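Local coordinates for TolA protein (Vibrio cholerae, PDB 4G7X), which probably links the inner and outer membrane parts of the Tol-Pal envelope system, its C-terminal domain serving as a periplasmic protein-binding module, at residues G52-Y55 / T56-R60. Numbering follows the deposited sequence.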
loop_
_atom_site.group_PDB
_atom_site.type_symbol
_atom_site.label_atom_id
_atom_site.label_comp_id
_atom_site.label_asym_id
_atom_site.label_seq_id
_atom_site.Cartn_x
_atom_site.Cartn_y
_atom_site.Cartn_z
ATOM N N GLY B 52 6.584 9.316 10.900
ATOM C CA GLY B 52 5.138 9.130 11.047
ATOM C C GLY B 52 4.369 10.385 10.667
ATOM O O GLY B 52 3.370 10.320 9.947
ATOM N N ALA B 53 4.834 11.533 11.158
ATOM C CA ALA B 53 4.225 12.819 10.830
ATOM C C ALA B 53 4.368 13.168 9.345
ATOM O O ALA B 53 3.436 13.696 8.739
ATOM C CB ALA B 53 4.810 13.920 11.703
ATOM N N ILE B 54 5.531 12.870 8.764
ATOM C CA ILE B 54 5.751 13.073 7.331
ATOM C C ILE B 54 4.750 12.242 6.521
ATOM O O ILE B 54 4.113 12.760 5.596
ATOM C CB ILE B 54 7.211 12.759 6.919
ATOM C CG1 ILE B 54 8.161 13.830 7.479
ATOM C CG2 ILE B 54 7.345 12.673 5.402
ATOM C CD1 ILE B 54 9.633 13.465 7.432
ATOM N N TYR B 55 4.593 10.972 6.889
ATOM C CA TYR B 55 3.672 10.070 6.186
ATOM C C TYR B 55 2.222 10.528 6.283
ATOM O O TYR B 55 1.483 10.482 5.297
ATOM C CB TYR B 55 3.788 8.633 6.703
ATOM C CG TYR B 55 5.148 7.979 6.560
ATOM C CD1 TYR B 55 6.134 8.510 5.724
ATOM C CD2 TYR B 55 5.429 6.801 7.243
ATOM C CE1 TYR B 55 7.371 7.897 5.608
ATOM C CE2 TYR B 55 6.658 6.175 7.120
ATOM C CZ TYR B 55 7.622 6.726 6.304
ATOM O OH TYR B 55 8.841 6.103 6.191
ATOM N N THR B 56 1.824 10.970 7.474
ATOM C CA THR B 56 0.465 11.431 7.729
ATOM C C THR B 56 0.151 12.676 6.889
ATOM O O THR B 56 -0.947 12.797 6.336
ATOM C CB THR B 56 0.243 11.688 9.238
ATOM O OG1 THR B 56 0.586 10.512 9.987
ATOM C CG2 THR B 56 -1.204 12.038 9.516
ATOM N N GLN B 57 1.128 13.574 6.766
ATOM C CA GLN B 57 0.993 14.761 5.919
ATOM C C GLN B 57 0.862 14.396 4.440
ATOM O O GLN B 57 0.036 14.972 3.728
ATOM C CB GLN B 57 2.161 15.733 6.154
ATOM C CG GLN B 57 2.267 16.891 5.164
ATOM C CD GLN B 57 1.141 17.907 5.276
ATOM O OE1 GLN B 57 0.460 17.999 6.297
ATOM N NE2 GLN B 57 0.947 18.684 4.217
ATOM N N LEU B 58 1.660 13.434 3.982
ATOM C CA LEU B 58 1.572 12.980 2.591
ATOM C C LEU B 58 0.184 12.432 2.269
ATOM O O LEU B 58 -0.361 12.700 1.196
ATOM C CB LEU B 58 2.649 11.938 2.276
ATOM C CG LEU B 58 4.078 12.472 2.128
ATOM C CD1 LEU B 58 5.075 11.323 2.100
ATOM C CD2 LEU B 58 4.217 13.345 0.888
ATOM N N ILE B 59 -0.384 11.679 3.205
ATOM C CA ILE B 59 -1.727 11.125 3.035
ATOM C C ILE B 59 -2.767 12.246 3.046
ATOM O O ILE B 59 -3.646 12.292 2.182
ATOM C CB ILE B 59 -2.037 10.061 4.111
ATOM C CG1 ILE B 59 -1.075 8.876 3.958
ATOM C CG2 ILE B 59 -3.488 9.596 4.019
ATOM C CD1 ILE B 59 -0.977 7.995 5.182
ATOM N N ARG B 60 -2.643 13.162 4.005
ATOM C CA ARG B 60 -3.566 14.293 4.127
ATOM C C ARG B 60 -3.601 15.176 2.878
ATOM O O ARG B 60 -4.672 15.636 2.472
ATOM C CB ARG B 60 -3.239 15.133 5.370
ATOM C CG ARG B 60 -3.778 14.549 6.667
ATOM C CD ARG B 60 -3.683 15.539 7.822
ATOM N NE ARG B 60 -2.338 15.604 8.392
ATOM C CZ ARG B 60 -1.473 16.593 8.184
ATOM N NH1 ARG B 60 -0.275 16.552 8.747
ATOM N NH2 ARG B 60 -1.802 17.628 7.418
HETATM O O HOH W 1 1.734 15.507 10.203
#
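Thr56 grips the carbonyl of Gly52 twice. Its OG1 donates to Gly52 O at 2.8 Å, while its backbone N reaches the same oxygen at 3.0 Å as the ordinary i to i+4 bond of helix 38-62. The two donors approach from opposite faces of the carbonyl plane, the hydroxyl standing 35° out of it and thus not on a lone pair. With chi1 at -54° the hydroxyl lies beside the backbone N, folded back along the preceding turn, and CG2 takes the position anti to that nitrogen.

The next three bonds, Gln57 to Ala53, Leu58 to Ile54 and Ile59 to Tyr55, continue the regular helical ladder. Ala53 O also accepts from a water, at 2.9 Å, which lies at the edge of the Arg60 guanidinium, in its plane, and accepts a weak bond from NH1. That guanidinium turns one face to Gln57 CA, which lies 3.6 Å above the plane, offset toward the rim, and NH2 gives a strongly bent, weak bond (119°) to Gln57 OE1. The bend of the Gln57 chain at chi2 brings OE1 back toward NH2, out of the guanidinium plane and on the side where Gln57 CA lies.

On the side that faces Pro116, apolar contact between the two segments is slight: Ile54 CG2 approaches Leu58 CD1 at 4.2 Å, and both side chains rest on Pro116. On the buried side, Tyr55 turns its ring edge-to-face with Phe115 and its OH bonds to the carbonyl of Pro116, while Ile59 packs against Leu133, Val135 and helix 99-110.

These turns of the helix are therefore amphipathic, packing it on the sheet through Tyr55 and Ile59, with Ile54, Thr56 and Leu58 beside them, and meeting water along Ala53 and Arg60. The additional hydroxyl bond satisfies Thr56 OG1 within the helix and would be expected to polarise the Gly52 carbonyl further.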